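Local structure of Non-structural protein 3 (Porcine deltacoronavirus, 6LN0) at residues Q230-W242 with N293-V307. The protein is a part of the viral replicase polyprotein that joins a macro domain to a zinc-binding papain-like protease domain, which probably cleaves the polyprotein. Sequence-based numbering, arbitrary orientation.
Sequences QYCVYLKTCHHKW and NRFVAWIYASTNRRV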
loop_
_atom_site.group_PDB
_atom_site.type_symbol
_atom_site.label_atom_id
_atom_site.label_comp_id
_atom_site.label_asym_id
_atom_site.label_seq_id
_atom_site.Cartn_x
_atom_site.Cartn_y
_atom_site.Cartn_z
ATOM N N GLN A 230 9.404 -4.359 -6.716
ATOM C CA GLN A 230 9.443 -4.806 -8.094
ATOM C C GLN A 230 8.043 -5.037 -8.629
ATOM O O GLN A 230 7.754 -4.724 -9.788
ATOM C CB GLN A 230 10.282 -6.074 -8.205
ATOM C CG GLN A 230 11.691 -5.894 -7.703
ATOM C CD GLN A 230 12.499 -7.158 -7.827
ATOM O OE1 GLN A 230 12.181 -8.168 -7.203
ATOM N NE2 GLN A 230 13.546 -7.118 -8.654
ATOM N N TYR A 231 7.156 -5.581 -7.804
ATOM C CA TYR A 231 5.837 -5.916 -8.317
ATOM C C TYR A 231 5.081 -4.655 -8.714
ATOM O O TYR A 231 4.386 -4.632 -9.732
ATOM C CB TYR A 231 5.055 -6.722 -7.277
ATOM C CG TYR A 231 3.785 -7.297 -7.829
ATOM C CD1 TYR A 231 3.816 -8.260 -8.816
ATOM C CD2 TYR A 231 2.559 -6.843 -7.396
ATOM C CE1 TYR A 231 2.654 -8.764 -9.342
ATOM C CE2 TYR A 231 1.392 -7.344 -7.916
ATOM C CZ TYR A 231 1.436 -8.302 -8.867
ATOM O OH TYR A 231 0.256 -8.791 -9.374
ATOM N N CYS A 232 5.221 -3.591 -7.925
ATOM C CA CYS A 232 4.612 -2.315 -8.271
ATOM C C CYS A 232 5.143 -1.813 -9.592
ATOM O O CYS A 232 4.363 -1.435 -10.485
ATOM C CB CYS A 232 4.901 -1.291 -7.177
ATOM S SG CYS A 232 3.872 -1.430 -5.746
ATOM N N VAL A 233 6.478 -1.804 -9.730
ATOM C CA VAL A 233 7.079 -1.417 -10.992
ATOM C C VAL A 233 6.493 -2.250 -12.121
ATOM O O VAL A 233 6.151 -1.735 -13.198
ATOM C CB VAL A 233 8.607 -1.569 -10.920
ATOM C CG1 VAL A 233 9.232 -1.369 -12.309
ATOM C CG2 VAL A 233 9.221 -0.624 -9.862
ATOM N N TYR A 234 6.309 -3.541 -11.864
ATOM C CA TYR A 234 5.771 -4.426 -12.887
ATOM C C TYR A 234 4.369 -4.001 -13.296
ATOM O O TYR A 234 4.066 -3.880 -14.488
ATOM C CB TYR A 234 5.766 -5.864 -12.376
ATOM C CG TYR A 234 4.871 -6.779 -13.166
ATOM C CD1 TYR A 234 5.261 -7.207 -14.427
ATOM C CD2 TYR A 234 3.639 -7.238 -12.649
ATOM C CE1 TYR A 234 4.470 -8.064 -15.181
ATOM C CE2 TYR A 234 2.820 -8.115 -13.416
ATOM C CZ TYR A 234 3.267 -8.509 -14.698
ATOM O OH TYR A 234 2.551 -9.351 -15.523
ATOM N N LEU A 235 3.500 -3.762 -12.319
ATOM C CA LEU A 235 2.120 -3.402 -12.620
ATOM C C LEU A 235 2.045 -2.111 -13.424
ATOM O O LEU A 235 1.248 -1.999 -14.364
ATOM C CB LEU A 235 1.306 -3.266 -11.324
ATOM C CG LEU A 235 1.064 -4.580 -10.581
ATOM C CD1 LEU A 235 0.540 -4.331 -9.163
ATOM C CD2 LEU A 235 0.102 -5.429 -11.381
ATOM N N LYS A 236 2.844 -1.115 -13.059
ATOM C CA LYS A 236 2.787 0.150 -13.778
ATOM C C LYS A 236 3.391 0.032 -15.183
ATOM O O LYS A 236 2.855 0.608 -16.136
ATOM C CB LYS A 236 3.471 1.235 -12.953
ATOM C CG LYS A 236 2.698 1.596 -11.697
ATOM C CD LYS A 236 3.490 2.540 -10.820
ATOM C CE LYS A 236 2.660 3.782 -10.479
ATOM N NZ LYS A 236 2.676 4.086 -9.015
ATOM N N THR A 237 4.475 -0.738 -15.343
ATOM C CA THR A 237 5.108 -0.879 -16.657
ATOM C C THR A 237 4.248 -1.673 -17.637
ATOM O O THR A 237 4.454 -1.579 -18.847
ATOM C CB THR A 237 6.492 -1.529 -16.503
ATOM O OG1 THR A 237 7.249 -0.813 -15.514
ATOM C CG2 THR A 237 7.270 -1.519 -17.814
ATOM N N CYS A 238 3.255 -2.409 -17.146
ATOM C CA CYS A 238 2.317 -3.095 -18.028
ATOM C C CYS A 238 1.508 -2.135 -18.891
ATOM O O CYS A 238 0.890 -2.566 -19.873
ATOM C CB CYS A 238 1.411 -3.977 -17.169
ATOM S SG CYS A 238 2.223 -5.484 -16.792
ATOM N N HIS A 239 1.511 -0.851 -18.557
ATOM C CA HIS A 239 0.763 0.141 -19.316
ATOM C C HIS A 239 1.548 0.733 -20.481
ATOM O O HIS A 239 0.951 1.390 -21.343
ATOM C CB HIS A 239 0.284 1.268 -18.385
ATOM C CG HIS A 239 -0.741 0.818 -17.394
ATOM N ND1 HIS A 239 -2.076 1.129 -17.519
ATOM C CD2 HIS A 239 -0.633 0.057 -16.279
ATOM C CE1 HIS A 239 -2.745 0.591 -16.518
ATOM N NE2 HIS A 239 -1.892 -0.067 -15.755
ATOM N N HIS A 240 2.857 0.515 -20.537
ATOM C CA HIS A 240 3.636 1.016 -21.663
ATOM C C HIS A 240 3.179 0.365 -22.956
ATOM O O HIS A 240 2.937 -0.845 -23.009
ATOM C CB HIS A 240 5.117 0.739 -21.442
ATOM C CG HIS A 240 6.009 1.835 -21.916
ATOM N ND1 HIS A 240 6.851 1.690 -23.002
ATOM C CD2 HIS A 240 6.199 3.095 -21.455
ATOM C CE1 HIS A 240 7.529 2.810 -23.182
ATOM N NE2 HIS A 240 7.153 3.677 -22.259
ATOM N N LYS A 241 3.049 1.167 -24.003
ATOM C CA LYS A 241 2.736 0.634 -25.328
ATOM C C LYS A 241 4.036 0.328 -26.066
ATOM O O LYS A 241 4.940 1.167 -26.114
ATOM C CB LYS A 241 1.860 1.612 -26.125
ATOM C CG LYS A 241 0.571 2.051 -25.372
ATOM C CD LYS A 241 -0.568 2.483 -26.327
ATOM C CE LYS A 241 -1.696 3.249 -25.603
ATOM N NZ LYS A 241 -2.954 2.448 -25.375
ATOM N N TRP A 242 4.147 -0.885 -26.598
ATOM C CA TRP A 242 5.292 -1.283 -27.406
ATOM C C TRP A 242 4.819 -1.794 -28.754
ATOM O O TRP A 242 3.648 -2.136 -28.938
ATOM C CB TRP A 242 6.116 -2.405 -26.770
ATOM C CG TRP A 242 6.506 -2.248 -25.346
ATOM C CD1 TRP A 242 5.897 -2.827 -24.272
ATOM C CD2 TRP A 242 7.630 -1.518 -24.827
ATOM N NE1 TRP A 242 6.560 -2.487 -23.121
ATOM C CE2 TRP A 242 7.625 -1.684 -23.432
ATOM C CE3 TRP A 242 8.629 -0.737 -25.403
ATOM C CZ2 TRP A 242 8.577 -1.094 -22.604
ATOM C CZ3 TRP A 242 9.573 -0.148 -24.579
ATOM C CH2 TRP A 242 9.543 -0.333 -23.197
ATOM N N ASN A 293 3.393 -6.656 -23.488
ATOM C CA ASN A 293 3.365 -5.747 -22.351
ATOM C C ASN A 293 3.771 -6.439 -21.055
ATOM O O ASN A 293 4.653 -5.957 -20.338
ATOM C CB ASN A 293 1.983 -5.115 -22.227
ATOM C CG ASN A 293 1.822 -3.928 -23.145
ATOM O OD1 ASN A 293 2.345 -3.916 -24.260
ATOM N ND2 ASN A 293 1.108 -2.911 -22.678
ATOM N N ARG A 294 3.156 -7.572 -20.741
ATOM C CA ARG A 294 3.445 -8.190 -19.453
ATOM C C ARG A 294 4.879 -8.710 -19.405
ATOM O O ARG A 294 5.627 -8.422 -18.458
ATOM C CB ARG A 294 2.423 -9.291 -19.175
ATOM C CG ARG A 294 1.053 -8.702 -18.860
ATOM C CD ARG A 294 -0.076 -9.715 -18.924
ATOM N NE ARG A 294 -0.166 -10.478 -17.687
ATOM C CZ ARG A 294 -0.242 -11.811 -17.614
ATOM N NH1 ARG A 294 -0.264 -12.547 -18.714
ATOM N NH2 ARG A 294 -0.299 -12.415 -16.429
ATOM N N PHE A 295 5.288 -9.443 -20.446
ATOM C CA PHE A 295 6.617 -10.048 -20.486
ATOM C C PHE A 295 7.710 -9.001 -20.352
ATOM O O PHE A 295 8.664 -9.184 -19.593
ATOM C CB PHE A 295 6.765 -10.819 -21.793
ATOM C CG PHE A 295 8.015 -11.633 -21.897
ATOM C CD1 PHE A 295 8.348 -12.551 -20.911
ATOM C CD2 PHE A 295 8.831 -11.529 -23.011
ATOM C CE1 PHE A 295 9.480 -13.335 -21.016
ATOM C CE2 PHE A 295 9.981 -12.320 -23.135
ATOM C CZ PHE A 295 10.305 -13.221 -22.139
ATOM N N VAL A 296 7.577 -7.885 -21.065
ATOM C CA VAL A 296 8.575 -6.822 -21.007
ATOM C C VAL A 296 8.576 -6.149 -19.646
ATOM O O VAL A 296 9.638 -5.802 -19.108
ATOM C CB VAL A 296 8.323 -5.800 -22.134
ATOM C CG1 VAL A 296 9.208 -4.609 -21.944
ATOM C CG2 VAL A 296 8.612 -6.437 -23.503
ATOM N N ALA A 297 7.386 -5.904 -19.090
ATOM C CA ALA A 297 7.304 -5.304 -17.762
ATOM C C ALA A 297 7.950 -6.212 -16.721
ATOM O O ALA A 297 8.691 -5.750 -15.842
ATOM C CB ALA A 297 5.847 -5.019 -17.403
ATOM N N TRP A 298 7.704 -7.510 -16.822
ATOM C CA TRP A 298 8.425 -8.453 -15.981
ATOM C C TRP A 298 9.940 -8.323 -16.144
ATOM O O TRP A 298 10.685 -8.458 -15.166
ATOM C CB TRP A 298 7.963 -9.874 -16.295
ATOM C CG TRP A 298 8.647 -10.900 -15.469
ATOM C CD1 TRP A 298 8.486 -11.131 -14.116
ATOM C CD2 TRP A 298 9.611 -11.853 -15.926
ATOM N NE1 TRP A 298 9.291 -12.175 -13.721
ATOM C CE2 TRP A 298 9.988 -12.639 -14.806
ATOM C CE3 TRP A 298 10.183 -12.126 -17.165
ATOM C CZ2 TRP A 298 10.924 -13.662 -14.899
ATOM C CZ3 TRP A 298 11.109 -13.158 -17.256
ATOM C CH2 TRP A 298 11.467 -13.910 -16.137
ATOM N N ILE A 299 10.433 -8.068 -17.359
ATOM C CA ILE A 299 11.884 -7.961 -17.516
ATOM C C ILE A 299 12.396 -6.735 -16.785
ATOM O O ILE A 299 13.408 -6.791 -16.076
ATOM C CB ILE A 299 12.297 -7.922 -18.997
ATOM C CG1 ILE A 299 11.714 -9.098 -19.752
ATOM C CG2 ILE A 299 13.804 -7.880 -19.111
ATOM C CD1 ILE A 299 12.591 -10.197 -19.877
ATOM N N TYR A 300 11.717 -5.605 -16.963
ATOM C CA TYR A 300 12.169 -4.372 -16.329
ATOM C C TYR A 300 12.130 -4.472 -14.812
ATOM O O TYR A 300 13.054 -4.002 -14.134
ATOM C CB TYR A 300 11.310 -3.202 -16.778
ATOM C CG TYR A 300 11.804 -2.485 -18.018
ATOM C CD1 TYR A 300 12.659 -1.403 -17.909
ATOM C CD2 TYR A 300 11.377 -2.870 -19.290
ATOM C CE1 TYR A 300 13.084 -0.725 -19.017
ATOM C CE2 TYR A 300 11.794 -2.200 -20.399
ATOM C CZ TYR A 300 12.658 -1.125 -20.262
ATOM O OH TYR A 300 13.096 -0.440 -21.371
ATOM N N ALA A 301 11.063 -5.064 -14.254
ATOM C CA ALA A 301 10.951 -5.154 -12.794
ATOM C C ALA A 301 11.943 -6.161 -12.213
ATOM O O ALA A 301 12.463 -5.963 -11.110
ATOM C CB ALA A 301 9.524 -5.533 -12.385
ATOM N N SER A 302 12.204 -7.256 -12.930
ATOM C CA SER A 302 13.165 -8.238 -12.433
ATOM C C SER A 302 14.595 -7.693 -12.429
ATOM O O SER A 302 15.399 -8.105 -11.584
ATOM C CB SER A 302 13.099 -9.520 -13.266
ATOM O OG SER A 302 11.804 -10.093 -13.218
ATOM N N THR A 303 14.941 -6.792 -13.357
ATOM C CA THR A 303 16.296 -6.252 -13.425
ATOM C C THR A 303 16.386 -4.840 -12.859
ATOM O O THR A 303 17.433 -4.202 -12.975
ATOM C CB THR A 303 16.843 -6.298 -14.872
ATOM O OG1 THR A 303 16.037 -5.514 -15.751
ATOM C CG2 THR A 303 16.833 -7.699 -15.404
ATOM N N ASN A 304 15.319 -4.346 -12.224
ATOM C CA ASN A 304 15.352 -3.086 -11.486
ATOM C C ASN A 304 15.703 -1.916 -12.406
ATOM O O ASN A 304 16.581 -1.106 -12.123
ATOM C CB ASN A 304 16.314 -3.167 -10.301
ATOM C CG ASN A 304 15.903 -4.216 -9.306
ATOM O OD1 ASN A 304 14.842 -4.119 -8.712
ATOM N ND2 ASN A 304 16.731 -5.228 -9.124
ATOM N N ARG A 305 14.995 -1.829 -13.517
ATOM C CA ARG A 305 15.136 -0.716 -14.433
ATOM C C ARG A 305 13.800 -0.015 -14.566
ATOM O O ARG A 305 12.749 -0.580 -14.261
ATOM C CB ARG A 305 15.600 -1.179 -15.822
ATOM C CG ARG A 305 16.829 -2.027 -15.790
ATOM C CD ARG A 305 18.017 -1.212 -15.341
ATOM N NE ARG A 305 19.224 -2.017 -15.438
ATOM C CZ ARG A 305 20.427 -1.598 -15.070
ATOM N NH1 ARG A 305 20.570 -0.373 -14.573
ATOM N NH2 ARG A 305 21.481 -2.403 -15.202
ATOM N N ARG A 306 13.846 1.212 -15.062
ATOM C CA ARG A 306 12.644 1.917 -15.462
ATOM C C ARG A 306 12.702 2.197 -16.955
ATOM O O ARG A 306 13.772 2.424 -17.523
ATOM C CB ARG A 306 12.475 3.213 -14.675
ATOM C CG ARG A 306 12.666 3.046 -13.167
ATOM C CD ARG A 306 11.735 1.972 -12.585
ATOM N NE ARG A 306 10.317 2.257 -12.829
ATOM C CZ ARG A 306 9.538 2.990 -12.030
ATOM N NH1 ARG A 306 10.032 3.524 -10.918
ATOM N NH2 ARG A 306 8.263 3.185 -12.345
ATOM N N VAL A 307 11.535 2.165 -17.591
ATOM C CA VAL A 307 11.449 2.460 -19.013
ATOM C C VAL A 307 12.036 3.834 -19.297
ATOM O O VAL A 307 11.726 4.818 -18.613
ATOM C CB VAL A 307 9.990 2.358 -19.467
ATOM C CG1 VAL A 307 9.617 0.907 -19.633
ATOM C CG2 VAL A 307 9.091 2.992 -18.431
HETATM O O HOH W 1 15.074 -9.789 -9.275
#
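Y234 turns its ring to helix 293-302 with CG anti to the backbone N (chi1 163°). The ring edge then lies along the backbone, with CD1 3.4 Å from W298 N. The side chain is a knob in a hole formed by R294, A297, W298 and A301. C238 SG covers one ring face and also touches A297 CB at 3.7 Å. With CG anti to its carbonyl carbon (chi1 -83°), N293 brings its amide to the turn T237-H240. Its ND2 donates to C238 O at 2.8 Å, from above the carbonyl plane. The same ND2 lies 2.8 Å from H240 O. V296 CG1 touches W242 at NE1 (3.6 Å) and CZ2, and H240 ND1 lies over one ring face. V307 CG1 sits at the W242 edge, 3.7 Å from CZ2. At the far end, Q230 NE2 makes a long bond to N304 OD1 (3.3 Å), and a water joins NE2 to S302 O. The helix axes run roughly antiparallel, 8.2 Å apart, consistent with the small A297 and A301 facing helix 230-237. The W298 ring turns away to helices 278-287 and 313-322. The contact thus packs together two helices of the papain-like domain, probably in its thumb. Its middle is mainly apolar; the amide bonds lie at its two ends, the N293 one short and the Q230 one long and bent.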